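Local coordinates for protein aminotransferase (Bacillus subtilis, PDB 6L1O) that transfers amino groups with pyridoxal 5'-phosphate as cofactor, serving the pathway that makes the dipeptide antibiotic bacilysin, at residues P48-A53 with A244-A249; P68-P73 with F264-F269; E77-F82 with M248-G253; Y235-T240 with Q278-A283. All blocks are in the same frame, centred on the assembly; numbering follows the deposited sequence.

In the fold
All four contacts belong to the PLP-dependent aminotransferase fold, and contacts 3 and 4 sit on neighbouring strands, 249-253 and 231-236, of its seven-stranded mixed sheet. Along the chain the first partners come in the order 48-53, 68-73, 77-82 and 235-240; the second follow as 244-249 (contact 1), 248-253 (contact 3), 264-269 (contact 2) and 278-283 (contact 4), so contact 3 falls within the span of contact 2. Contacts 1 and 4 have centres about 6 Å apart and both reach the cofactor phosphate. The centre of contact 3 is about 9 Å from that of contact 4. Contact 2, about 20 Å from contact 1 between centres, meets the second subunit, as contacts 1 and 4 also do.

Contact 1 of 4, residues P48-A53 with A244-A249; sequences PHIVEA and AGWRMA. With PLP (pyridoxal-5'-phosphate), chain E.
Residues 48-53, at the start of helix 48-57, and 244-249, a loop that runs into strand 249-253, have their nearest CA atoms, those of Val51 and Trp246, 10.5 Å apart, and one indole spans the gap. The loop is part of the PLP site of the aminotransferase fold. With CG anti to its carbonyl carbon (chi1 -61°), Trp246 sends the six-membered end of its ring to the helix. Its CH2 lies 4.1 Å from Ile50 CG2, reached obliquely, and the same corner meets Val51 CA near the ring plane. Val51 CG2 adds a looser touch on Trp246 CZ2 at 4.2 Å. The contact is apolar and buried, without a hydrogen bond across it; the indole NE1 is bonded to Thr46, while Phe273 of the second subunit stacks on the ring. The next residue serves the cofactor. Arg247, its chain bent at chi2 and chi3, presents two nitrogens to the phosphate: NH2 donates to PLP O1P at 2.9 Å, almost straight at 177°. NH1 donates to PLP O3P and also to the carbonyl of its own loop, which fixes the rotation of the guanidinium: Arg247 NH1 lies 3.0 Å from Ala244 O, in the carbonyl plane.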
loop_
_atom_site.group_PDB
_atom_site.type_symbol
_atom_site.label_atom_id
_atom_site.label_comp_id
_atom_site.label_asym_id
_atom_site.label_seq_id
_atom_site.Cartn_x
_atom_site.Cartn_y
_atom_site.Cartn_z
ATOM N N PRO B 48 12.418 0.184 -22.229
ATOM C CA PRO B 48 12.186 -1.227 -22.507
ATOM C C PRO B 48 13.046 -2.219 -21.697
ATOM O O PRO B 48 12.562 -3.314 -21.425
ATOM C CB PRO B 48 12.399 -1.357 -24.024
ATOM C CG PRO B 48 12.742 0.001 -24.538
ATOM C CD PRO B 48 12.431 1.004 -23.467
ATOM N N HIS B 49 14.232 -1.857 -21.265
ATOM C CA HIS B 49 15.044 -2.775 -20.447
ATOM C C HIS B 49 14.425 -3.004 -19.051
ATOM O O HIS B 49 14.573 -4.061 -18.459
ATOM C CB HIS B 49 16.486 -2.328 -20.344
ATOM C CG HIS B 49 16.702 -1.068 -19.537
ATOM N ND1 HIS B 49 16.412 0.181 -20.023
ATOM C CD2 HIS B 49 17.205 -0.874 -18.289
ATOM C CE1 HIS B 49 16.708 1.099 -19.113
ATOM N NE2 HIS B 49 17.190 0.486 -18.048
ATOM N N ILE B 50 13.661 -2.032 -18.558
ATOM C CA ILE B 50 12.934 -2.173 -17.316
ATOM C C ILE B 50 11.713 -3.076 -17.508
ATOM O O ILE B 50 11.414 -3.948 -16.699
ATOM C CB ILE B 50 12.523 -0.775 -16.755
ATOM C CG1 ILE B 50 13.791 0.021 -16.462
ATOM C CG2 ILE B 50 11.644 -0.954 -15.472
ATOM C CD1 ILE B 50 13.683 1.522 -16.296
ATOM N N VAL B 51 10.956 -2.820 -18.549
ATOM C CA VAL B 51 9.834 -3.632 -18.889
ATOM C C VAL B 51 10.207 -5.109 -19.078
ATOM O O VAL B 51 9.522 -6.012 -18.548
ATOM C CB VAL B 51 9.101 -3.131 -20.140
ATOM C CG1 VAL B 51 7.925 -4.051 -20.497
ATOM C CG2 VAL B 51 8.633 -1.686 -19.975
ATOM N N GLU B 52 11.278 -5.358 -19.808
ATOM C CA GLU B 52 11.742 -6.719 -20.030
ATOM C C GLU B 52 12.235 -7.401 -18.769
ATOM O O GLU B 52 12.082 -8.600 -18.642
ATOM C CB GLU B 52 12.847 -6.779 -21.085
ATOM C CG GLU B 52 12.338 -6.475 -22.480
ATOM C CD GLU B 52 11.157 -7.337 -22.943
ATOM O OE1 GLU B 52 11.120 -8.588 -22.663
ATOM O OE2 GLU B 52 10.253 -6.736 -23.587
ATOM N N ALA B 53 12.758 -6.633 -17.820
ATOM C CA ALA B 53 13.154 -7.205 -16.538
ATOM C C ALA B 53 11.919 -7.676 -15.732
ATOM O O ALA B 53 11.948 -8.767 -15.136
ATOM C CB ALA B 53 14.016 -6.229 -15.763
ATOM N N ALA B 244 5.445 5.902 -13.152
ATOM C CA ALA B 244 4.408 6.421 -12.270
ATOM C C ALA B 244 3.356 5.407 -11.947
ATOM O O ALA B 244 2.898 5.321 -10.786
ATOM C CB ALA B 244 3.811 7.714 -12.825
ATOM N N GLY B 245 2.996 4.578 -12.943
ATOM C CA GLY B 245 1.959 3.606 -12.797
ATOM C C GLY B 245 2.397 2.347 -12.024
ATOM O O GLY B 245 1.571 1.605 -11.537
ATOM N N TRP B 246 3.700 2.139 -11.952
ATOM C CA TRP B 246 4.283 0.956 -11.300
ATOM C C TRP B 246 4.212 0.976 -9.770
ATOM O O TRP B 246 4.194 -0.103 -9.137
ATOM C CB TRP B 246 5.692 0.764 -11.695
ATOM C CG TRP B 246 5.921 0.545 -13.173
ATOM C CD1 TRP B 246 5.581 1.387 -14.223
ATOM C CD2 TRP B 246 6.606 -0.562 -13.764
ATOM N NE1 TRP B 246 6.037 0.847 -15.420
ATOM C CE2 TRP B 246 6.643 -0.349 -15.164
ATOM C CE3 TRP B 246 7.184 -1.724 -13.247
ATOM C CZ2 TRP B 246 7.229 -1.256 -16.035
ATOM C CZ3 TRP B 246 7.827 -2.624 -14.134
ATOM C CH2 TRP B 246 7.808 -2.394 -15.496
ATOM N N ARG B 247 4.126 2.163 -9.199
ATOM C CA ARG B 247 3.945 2.375 -7.737
ATOM C C ARG B 247 5.118 1.853 -6.914
ATOM O O ARG B 247 4.976 0.886 -6.166
ATOM C CB ARG B 247 2.631 1.769 -7.252
ATOM C CG ARG B 247 1.384 2.131 -8.079
ATOM C CD ARG B 247 1.183 3.585 -8.295
ATOM N NE ARG B 247 1.238 4.357 -7.044
ATOM C CZ ARG B 247 1.914 5.459 -6.880
ATOM N NH1 ARG B 247 2.620 5.979 -7.878
ATOM N NH2 ARG B 247 1.914 6.076 -5.699
ATOM N N MET B 248 6.293 2.432 -7.097
ATOM C CA MET B 248 7.459 2.034 -6.337
ATOM C C MET B 248 8.252 3.232 -5.852
ATOM O O MET B 248 8.392 4.232 -6.577
ATOM C CB MET B 248 8.352 1.107 -7.158
ATOM C CG MET B 248 7.744 -0.332 -7.279
ATOM S SD MET B 248 8.890 -1.470 -8.020
ATOM C CE MET B 248 8.874 -0.866 -9.646
ATOM N N ALA B 249 8.756 3.145 -4.615
ATOM C CA ALA B 249 9.518 4.193 -4.011
ATOM C C ALA B 249 10.327 3.628 -2.855
ATOM O O ALA B 249 10.077 2.487 -2.416
ATOM C CB ALA B 249 8.582 5.324 -3.554
HETATM N N1 PLP E . 6.566 14.160 -4.300
HETATM C C2 PLP E . 6.255 15.136 -5.173
HETATM C C2A PLP E . 6.395 16.585 -4.810
HETATM C C3 PLP E . 5.667 14.809 -6.451
HETATM O O3 PLP E . 5.288 15.720 -7.354
HETATM C C4 PLP E . 5.565 13.425 -6.750
HETATM C C4A PLP E . 4.632 13.135 -7.898
HETATM C C5 PLP E . 5.936 12.424 -5.759
HETATM C C6 PLP E . 6.469 12.862 -4.557
HETATM C C5A PLP E . 5.918 10.952 -6.046
HETATM O O4P PLP E . 4.699 10.393 -6.276
HETATM P P PLP E . 4.559 8.766 -6.353
HETATM O O1P PLP E . 3.493 8.440 -5.369
HETATM O O2P PLP E . 5.891 8.086 -6.118
HETATM O O3P PLP E . 4.126 8.511 -7.770
#

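Contact 2 of 4, residues P68-P73 with F264-F269; sequences PFRGYP and FQDHVF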
loop_
_atom_site.group_PDB
_atom_site.type_symbol
_atom_site.label_atom_id
_atom_site.label_comp_id
_atom_site.label_asym_id
_atom_site.label_seq_id
_atom_site.Cartn_x
_atom_site.Cartn_y
_atom_site.Cartn_z
ATOM N N PRO B 68 10.002 -11.866 1.573
ATOM C CA PRO B 68 10.385 -11.176 2.816
ATOM C C PRO B 68 9.511 -9.945 3.030
ATOM O O PRO B 68 9.306 -9.196 2.060
ATOM C CB PRO B 68 11.858 -10.732 2.547
ATOM C CG PRO B 68 12.302 -11.467 1.347
ATOM C CD PRO B 68 11.064 -11.848 0.560
ATOM N N PHE B 69 9.058 -9.715 4.282
ATOM C CA PHE B 69 8.213 -8.606 4.631
ATOM C C PHE B 69 8.833 -7.274 4.172
ATOM O O PHE B 69 8.138 -6.370 3.813
ATOM C CB PHE B 69 7.975 -8.523 6.153
ATOM C CG PHE B 69 6.936 -9.463 6.681
ATOM C CD1 PHE B 69 6.605 -10.644 6.016
ATOM C CD2 PHE B 69 6.331 -9.211 7.918
ATOM C CE1 PHE B 69 5.646 -11.507 6.531
ATOM C CE2 PHE B 69 5.385 -10.082 8.438
ATOM C CZ PHE B 69 5.052 -11.228 7.734
ATOM N N ARG B 70 10.137 -7.167 4.229
ATOM C CA ARG B 70 10.785 -5.881 4.057
ATOM C C ARG B 70 11.405 -5.711 2.675
ATOM O O ARG B 70 12.123 -4.723 2.429
ATOM C CB ARG B 70 11.806 -5.702 5.174
ATOM C CG ARG B 70 11.115 -5.908 6.552
ATOM C CD ARG B 70 12.024 -5.664 7.694
ATOM N NE ARG B 70 11.259 -5.591 8.944
ATOM C CZ ARG B 70 11.839 -5.387 10.120
ATOM N NH1 ARG B 70 13.166 -5.245 10.163
ATOM N NH2 ARG B 70 11.114 -5.298 11.225
ATOM N N GLY B 71 11.130 -6.661 1.794
ATOM C CA GLY B 71 11.662 -6.617 0.433
ATOM C C GLY B 71 12.831 -7.514 0.263
ATOM O O GLY B 71 13.400 -7.990 1.242
ATOM N N TYR B 72 13.232 -7.730 -0.975
ATOM C CA TYR B 72 14.359 -8.571 -1.270
ATOM C C TYR B 72 15.705 -7.845 -1.079
ATOM O O TYR B 72 15.879 -6.714 -1.483
ATOM C CB TYR B 72 14.231 -9.160 -2.653
ATOM C CG TYR B 72 13.307 -10.333 -2.741
ATOM C CD1 TYR B 72 13.706 -11.598 -2.269
ATOM C CD2 TYR B 72 12.065 -10.219 -3.291
ATOM C CE1 TYR B 72 12.848 -12.691 -2.311
ATOM C CE2 TYR B 72 11.210 -11.289 -3.356
ATOM C CZ TYR B 72 11.606 -12.533 -2.894
ATOM O OH TYR B 72 10.772 -13.584 -2.988
ATOM N N PRO B 73 16.689 -8.516 -0.468
ATOM C CA PRO B 73 18.006 -7.880 -0.301
ATOM C C PRO B 73 18.636 -7.384 -1.617
ATOM O O PRO B 73 19.324 -6.383 -1.576
ATOM C CB PRO B 73 18.871 -9.011 0.326
ATOM C CG PRO B 73 17.889 -9.841 1.069
ATOM C CD PRO B 73 16.638 -9.852 0.194
ATOM N N PHE B 264 5.993 -0.690 11.363
ATOM C CA PHE B 264 4.686 -0.371 10.831
ATOM C C PHE B 264 4.320 -1.256 9.681
ATOM O O PHE B 264 3.302 -1.911 9.635
ATOM C CB PHE B 264 4.650 1.104 10.361
ATOM C CG PHE B 264 3.281 1.571 9.955
ATOM C CD1 PHE B 264 2.480 2.313 10.807
ATOM C CD2 PHE B 264 2.822 1.333 8.667
ATOM C CE1 PHE B 264 1.189 2.728 10.407
ATOM C CE2 PHE B 264 1.573 1.753 8.278
ATOM C CZ PHE B 264 0.761 2.445 9.131
ATOM N N GLN B 265 5.195 -1.286 8.699
ATOM C CA GLN B 265 4.936 -2.043 7.491
ATOM C C GLN B 265 4.838 -3.556 7.700
ATOM O O GLN B 265 4.118 -4.235 6.951
ATOM C CB GLN B 265 5.991 -1.604 6.431
ATOM C CG GLN B 265 5.319 -0.718 5.491
ATOM C CD GLN B 265 6.107 -0.056 4.384
ATOM O OE1 GLN B 265 5.597 0.920 3.841
ATOM N NE2 GLN B 265 7.342 -0.498 4.096
ATOM N N ASP B 266 5.476 -4.095 8.757
ATOM C CA ASP B 266 5.364 -5.496 9.055
ATOM C C ASP B 266 3.912 -5.866 9.390
ATOM O O ASP B 266 3.509 -7.032 9.222
ATOM C CB ASP B 266 6.294 -5.897 10.248
ATOM C CG ASP B 266 7.741 -6.066 9.875
ATOM O OD1 ASP B 266 8.116 -6.135 8.668
ATOM O OD2 ASP B 266 8.555 -6.131 10.839
ATOM N N HIS B 267 3.155 -4.892 9.892
ATOM C CA HIS B 267 1.736 -5.109 10.242
ATOM C C HIS B 267 0.755 -4.936 9.103
ATOM O O HIS B 267 -0.432 -5.260 9.266
ATOM C CB HIS B 267 1.361 -4.176 11.406
ATOM C CG HIS B 267 1.989 -4.600 12.711
ATOM N ND1 HIS B 267 1.330 -5.383 13.634
ATOM C CD2 HIS B 267 3.236 -4.419 13.200
ATOM C CE1 HIS B 267 2.133 -5.611 14.663
ATOM N NE2 HIS B 267 3.308 -5.064 14.407
ATOM N N VAL B 268 1.206 -4.353 7.979
ATOM C CA VAL B 268 0.294 -3.975 6.896
ATOM C C VAL B 268 0.606 -4.687 5.558
ATOM O O VAL B 268 -0.320 -4.992 4.748
ATOM C CB VAL B 268 0.307 -2.449 6.707
ATOM C CG1 VAL B 268 -0.643 -2.039 5.586
ATOM C CG2 VAL B 268 -0.063 -1.734 7.982
ATOM N N PHE B 269 1.886 -4.997 5.349
ATOM C CA PHE B 269 2.397 -5.525 4.057
ATOM C C PHE B 269 3.174 -6.820 4.164
ATOM O O PHE B 269 3.588 -7.210 5.227
ATOM C CB PHE B 269 3.274 -4.477 3.411
ATOM C CG PHE B 269 2.554 -3.205 3.131
ATOM C CD1 PHE B 269 1.438 -3.177 2.323
ATOM C CD2 PHE B 269 2.980 -2.051 3.699
ATOM C CE1 PHE B 269 0.768 -1.964 2.082
ATOM C CE2 PHE B 269 2.326 -0.842 3.460
ATOM C CZ PHE B 269 1.225 -0.805 2.656
HETATM O O HOH W 1 7.860 -4.573 6.415
#
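Arg70 grips Asp266 side-on, one nitrogen to each carboxylate oxygen. NH2 of Arg70 donates to Asp266 OD2 at 2.7 Å, and Arg70 NE reaches Asp266 OD1 at 3.2 Å in a nearly straight bond (173°). Guanidinium and carboxylate are only 13° from coplanar, and both oxygens are met on their syn sides. An extended chain from CG to NE carries the guanidinium of Arg70 across to the carboxylate. Beside this salt bridge, OD1 of Asp266 lies 3.5 Å from Phe69 CB and near the plane of the phenyl ring, at its edge. The ring and carboxylate planes stand 65° apart, while Phe269 O sits over one ring face at 4.3 Å from Phe69 CG. A water donates to Asp266 OD1 at 2.8 Å and, weakly, to the carbonyl of Phe69. A type I turn from Pro68 to Gly71, closed by the Gly71 N to Pro68 O bond, places Phe69 and Arg70 at its two central positions, from which both side chains reach Asp266. Phe69 belongs to the pocket holding bound tyrosine. Lys104 of the second subunit makes a cation-pi contact with its ring and donates to the carbonyls of Asp266 and Phe269. The contact ties the loop leading into helix 73-87 to the C-terminal part of helix 255-266, at the dimer interface.

Contact 3 of 4, residues E77-F82 with M248-G253; sequences EAIAAF and MAFAVG
In the aminotransferase fold, helices pack against the large mixed sheet, and here helix 73-87 lies against strand 249-253. Their closest CA atoms, of Ile79 and Phe250, are 8.5 Å apart, and side chains fill the gap without any hydrogen bond across it. Ile79 lays both branches along the Phe250 ring. Its CG2 methyl makes a CH-pi contact over the face, 3.9 Å from the centroid of the Phe250 ring and 25° off the ring normal, with Phe250 CE1 its nearest atom at 3.5 Å. The other branch runs toward the root of the ring, where Ile79 CD1 lies 3.6 Å from Phe250 CG. The phenyl gets there with CG between the backbone N and the carbonyl carbon (chi1 58°), turning the ring's face to the isoleucine. Two residues on, Val252 points to the same side of the strand, and its CG1 meets Ile79 CG2 at 3.8 Å. Tyr235 of strand 231-236 meets Phe250 with its ring nearly parallel, and Phe82 of helix 73-87 edge-to-face; Ile79 also packs on strand 97-100 and on Leu284 of helix 274-285, so helix 73-87 touches side chains of strands 97-100, 249-253 and 231-236.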
loop_
_atom_site.group_PDB
_atom_site.type_symbol
_atom_site.label_atom_id
_atom_site.label_comp_id
_atom_site.label_asym_id
_atom_site.label_seq_id
_atom_site.Cartn_x
_atom_site.Cartn_y
_atom_site.Cartn_z
ATOM N N GLU B 77 20.357 -3.656 -2.003
ATOM C CA GLU B 77 21.707 -3.544 -2.521
ATOM C C GLU B 77 21.761 -2.652 -3.778
ATOM O O GLU B 77 22.658 -1.838 -3.920
ATOM C CB GLU B 77 22.306 -4.932 -2.798
ATOM C CG GLU B 77 22.570 -5.741 -1.540
ATOM C CD GLU B 77 22.367 -7.268 -1.664
ATOM O OE1 GLU B 77 22.499 -7.853 -2.775
ATOM O OE2 GLU B 77 22.066 -7.932 -0.632
ATOM N N ALA B 78 20.792 -2.782 -4.674
ATOM C CA ALA B 78 20.739 -1.914 -5.886
ATOM C C ALA B 78 20.540 -0.458 -5.489
ATOM O O ALA B 78 21.157 0.438 -6.042
ATOM C CB ALA B 78 19.649 -2.364 -6.840
ATOM N N ILE B 79 19.718 -0.235 -4.467
ATOM C CA ILE B 79 19.493 1.093 -3.948
ATOM C C ILE B 79 20.781 1.665 -3.375
ATOM O O ILE B 79 21.177 2.806 -3.706
ATOM C CB ILE B 79 18.358 1.086 -2.910
ATOM C CG1 ILE B 79 17.026 0.830 -3.647
ATOM C CG2 ILE B 79 18.309 2.387 -2.114
ATOM C CD1 ILE B 79 15.850 0.519 -2.747
ATOM N N ALA B 80 21.501 0.872 -2.592
ATOM C CA ALA B 80 22.768 1.395 -2.022
ATOM C C ALA B 80 23.769 1.728 -3.145
ATOM O O ALA B 80 24.425 2.770 -3.095
ATOM C CB ALA B 80 23.352 0.442 -0.988
ATOM N N ALA B 81 23.881 0.845 -4.136
ATOM C CA ALA B 81 24.807 1.026 -5.257
ATOM C C ALA B 81 24.399 2.282 -6.058
ATOM O O ALA B 81 25.229 3.068 -6.448
ATOM C CB ALA B 81 24.818 -0.189 -6.148
ATOM N N PHE B 82 23.108 2.506 -6.178
ATOM C CA PHE B 82 22.595 3.658 -6.897
ATOM C C PHE B 82 22.943 4.975 -6.191
ATOM O O PHE B 82 23.412 5.942 -6.830
ATOM C CB PHE B 82 21.080 3.521 -7.055
ATOM C CG PHE B 82 20.443 4.635 -7.819
ATOM C CD1 PHE B 82 20.435 4.617 -9.215
ATOM C CD2 PHE B 82 19.810 5.684 -7.157
ATOM C CE1 PHE B 82 19.821 5.625 -9.928
ATOM C CE2 PHE B 82 19.165 6.715 -7.895
ATOM C CZ PHE B 82 19.174 6.672 -9.262
ATOM N N MET B 248 6.293 2.432 -7.097
ATOM C CA MET B 248 7.459 2.034 -6.337
ATOM C C MET B 248 8.252 3.232 -5.852
ATOM O O MET B 248 8.392 4.232 -6.577
ATOM C CB MET B 248 8.352 1.107 -7.158
ATOM C CG MET B 248 7.744 -0.332 -7.279
ATOM S SD MET B 248 8.890 -1.470 -8.020
ATOM C CE MET B 248 8.874 -0.866 -9.646
ATOM N N ALA B 249 8.756 3.145 -4.615
ATOM C CA ALA B 249 9.518 4.193 -4.011
ATOM C C ALA B 249 10.327 3.628 -2.855
ATOM O O ALA B 249 10.077 2.487 -2.416
ATOM C CB ALA B 249 8.582 5.324 -3.554
ATOM N N PHE B 250 11.315 4.378 -2.367
ATOM C CA PHE B 250 12.018 3.927 -1.199
ATOM C C PHE B 250 12.423 5.087 -0.337
ATOM O O PHE B 250 12.406 6.232 -0.793
ATOM C CB PHE B 250 13.208 3.022 -1.572
ATOM C CG PHE B 250 14.217 3.676 -2.472
ATOM C CD1 PHE B 250 15.229 4.501 -1.947
ATOM C CD2 PHE B 250 14.160 3.500 -3.834
ATOM C CE1 PHE B 250 16.165 5.114 -2.781
ATOM C CE2 PHE B 250 15.081 4.117 -4.667
ATOM C CZ PHE B 250 16.090 4.899 -4.149
ATOM N N ALA B 251 12.688 4.801 0.949
ATOM C CA ALA B 251 13.325 5.770 1.828
ATOM C C ALA B 251 14.714 5.325 2.166
ATOM O O ALA B 251 14.951 4.105 2.393
ATOM C CB ALA B 251 12.549 6.006 3.088
ATOM N N VAL B 252 15.633 6.280 2.185
ATOM C CA VAL B 252 16.984 6.020 2.659
ATOM C C VAL B 252 17.297 7.045 3.739
ATOM O O VAL B 252 16.931 8.225 3.607
ATOM C CB VAL B 252 18.044 6.088 1.568
ATOM C CG1 VAL B 252 18.152 4.792 0.841
ATOM C CG2 VAL B 252 17.765 7.229 0.580
ATOM N N GLY B 253 17.940 6.593 4.804
ATOM C CA GLY B 253 18.409 7.496 5.853
ATOM C C GLY B 253 18.536 6.832 7.222
ATOM O O GLY B 253 18.921 5.677 7.321
#

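Contact 4 of 4, residues Y235-T240 with Q278-A283; sequences YSFSKT and QAASAA. With PLP (pyridoxal-5'-phosphate), chain E.
Phe237 pushes the far end of its ring against helix 274-285, where CZ lies 3.6 Å from Ala280 CB. Phe237 CE1 comes within 3.5 Å of Ala280 O, obliquely to the ring, and Ala283 CB approaches the same carbon near the ring plane at 4.1 Å. One turn of the helix thus offers two methyls and a carbonyl to the phenyl, with no hydrogen bond across the contact. CG of Phe237 lies beside the backbone N (chi1 -75°), which aims the ring at the helix, whereas its neighbours Ser236 and Ser238 turn to the cofactor. This is the junction of strand 231-236 with the short, weakly bonded helix 237-240, part of the phosphate-binding site of the PLP aminotransferase fold. Ser236 is the N-cap: its OG accepts from Ser238 N at 3.0 Å (164°) and donates to PLP O2P, 2.5 Å from that oxygen. Ser238 OG donates to PLP O3P at 2.7 Å, giving the phosphate a second hydroxyl. Lys239 carries its NZ to the cofactor, 2.2 Å from PLP C4A, too near for an ordinary non-bonded contact and not settled by the model. Tyr66 of the second subunit packs on Ser238 and Lys239 and also hydrogen-bonds PLP through its OH.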
loop_
_atom_site.group_PDB
_atom_site.type_symbol
_atom_site.label_atom_id
_atom_site.label_comp_id
_atom_site.label_asym_id
_atom_site.label_seq_id
_atom_site.Cartn_x
_atom_site.Cartn_y
_atom_site.Cartn_z
ATOM N N TYR B 235 12.695 8.690 -2.259
ATOM C CA TYR B 235 13.042 8.576 -3.667
ATOM C C TYR B 235 11.941 7.781 -4.384
ATOM O O TYR B 235 11.622 6.675 -3.955
ATOM C CB TYR B 235 14.398 7.882 -3.865
ATOM C CG TYR B 235 14.938 8.050 -5.292
ATOM C CD1 TYR B 235 15.772 9.128 -5.628
ATOM C CD2 TYR B 235 14.449 7.284 -6.330
ATOM C CE1 TYR B 235 16.217 9.328 -6.935
ATOM C CE2 TYR B 235 14.864 7.496 -7.639
ATOM C CZ TYR B 235 15.764 8.531 -7.936
ATOM O OH TYR B 235 16.142 8.729 -9.262
ATOM N N SER B 236 11.375 8.340 -5.446
ATOM C CA SER B 236 10.347 7.653 -6.269
ATOM C C SER B 236 10.861 7.164 -7.638
ATOM O O SER B 236 11.675 7.814 -8.289
ATOM C CB SER B 236 9.161 8.592 -6.475
ATOM O OG SER B 236 8.157 7.959 -7.276
ATOM N N PHE B 237 10.316 6.049 -8.113
ATOM C CA PHE B 237 10.605 5.594 -9.450
ATOM C C PHE B 237 9.774 6.364 -10.489
ATOM O O PHE B 237 10.081 6.311 -11.650
ATOM C CB PHE B 237 10.370 4.071 -9.557
ATOM C CG PHE B 237 11.463 3.247 -8.911
ATOM C CD1 PHE B 237 12.511 2.730 -9.626
ATOM C CD2 PHE B 237 11.419 3.031 -7.542
ATOM C CE1 PHE B 237 13.550 2.027 -8.986
ATOM C CE2 PHE B 237 12.407 2.306 -6.900
ATOM C CZ PHE B 237 13.500 1.838 -7.609
ATOM N N SER B 238 8.754 7.101 -10.038
ATOM C CA SER B 238 7.703 7.597 -10.907
ATOM C C SER B 238 8.193 8.553 -11.954
ATOM O O SER B 238 7.982 8.331 -13.140
ATOM C CB SER B 238 6.548 8.237 -10.099
ATOM O OG SER B 238 5.949 7.265 -9.249
ATOM N N LYS B 239 8.959 9.559 -11.522
ATOM C CA LYS B 239 9.416 10.588 -12.451
ATOM C C LYS B 239 10.723 10.210 -13.120
ATOM O O LYS B 239 10.914 10.457 -14.271
ATOM C CB LYS B 239 9.554 11.930 -11.725
ATOM C CG LYS B 239 8.288 12.393 -10.990
ATOM C CD LYS B 239 7.019 12.123 -11.794
ATOM C CE LYS B 239 5.781 12.589 -11.125
ATOM N NZ LYS B 239 5.921 12.702 -9.666
ATOM N N THR B 240 11.656 9.638 -12.370
ATOM C CA THR B 240 12.962 9.348 -12.898
ATOM C C THR B 240 12.908 8.383 -14.063
ATOM O O THR B 240 13.601 8.551 -15.050
ATOM C CB THR B 240 13.889 8.762 -11.805
ATOM O OG1 THR B 240 14.068 9.753 -10.779
ATOM C CG2 THR B 240 15.247 8.423 -12.394
ATOM N N GLN B 278 12.558 -6.698 -9.186
ATOM C CA GLN B 278 13.577 -6.943 -10.158
ATOM C C GLN B 278 13.576 -5.843 -11.229
ATOM O O GLN B 278 14.607 -5.409 -11.654
ATOM C CB GLN B 278 13.353 -8.321 -10.811
ATOM C CG GLN B 278 14.383 -8.691 -11.828
ATOM C CD GLN B 278 14.540 -10.216 -12.021
ATOM O OE1 GLN B 278 14.418 -10.983 -11.077
ATOM N NE2 GLN B 278 14.811 -10.642 -13.258
ATOM N N ALA B 279 12.405 -5.360 -11.621
ATOM C CA ALA B 279 12.362 -4.221 -12.557
ATOM C C ALA B 279 12.970 -2.986 -11.932
ATOM O O ALA B 279 13.689 -2.212 -12.593
ATOM C CB ALA B 279 10.923 -3.967 -12.993
ATOM N N ALA B 280 12.692 -2.764 -10.652
ATOM C CA ALA B 280 13.232 -1.611 -9.948
ATOM C C ALA B 280 14.751 -1.681 -9.884
ATOM O O ALA B 280 15.476 -0.681 -10.078
ATOM C CB ALA B 280 12.654 -1.502 -8.557
ATOM N N SER B 281 15.261 -2.888 -9.708
ATOM C CA SER B 281 16.668 -3.083 -9.630
ATOM C C SER B 281 17.331 -2.871 -11.017
ATOM O O SER B 281 18.424 -2.338 -11.084
ATOM C CB SER B 281 16.968 -4.489 -9.080
ATOM O OG SER B 281 18.316 -4.708 -9.243
ATOM N N ALA B 282 16.633 -3.242 -12.084
ATOM C CA ALA B 282 17.140 -3.056 -13.442
ATOM C C ALA B 282 17.079 -1.558 -13.772
ATOM O O ALA B 282 17.927 -1.068 -14.448
ATOM C CB ALA B 282 16.357 -3.863 -14.453
ATOM N N ALA B 283 16.097 -0.833 -13.209
ATOM C CA ALA B 283 16.056 0.624 -13.370
ATOM C C ALA B 283 17.256 1.309 -12.770
ATOM O O ALA B 283 17.940 2.099 -13.414
ATOM C CB ALA B 283 14.750 1.207 -12.849
HETATM N N1 PLP E . 6.566 14.160 -4.300
HETATM C C2 PLP E . 6.255 15.136 -5.173
HETATM C C2A PLP E . 6.395 16.585 -4.810
HETATM C C3 PLP E . 5.667 14.809 -6.451
HETATM O O3 PLP E . 5.288 15.720 -7.354
HETATM C C4 PLP E . 5.565 13.425 -6.750
HETATM C C4A PLP E . 4.632 13.135 -7.898
HETATM C C5 PLP E . 5.936 12.424 -5.759
HETATM C C6 PLP E . 6.469 12.862 -4.557
HETATM C C5A PLP E . 5.918 10.952 -6.046
HETATM O O4P PLP E . 4.699 10.393 -6.276
HETATM P P PLP E . 4.559 8.766 -6.353
HETATM O O1P PLP E . 3.493 8.440 -5.369
HETATM O O2P PLP E . 5.891 8.086 -6.118
HETATM O O3P PLP E . 4.126 8.511 -7.770
#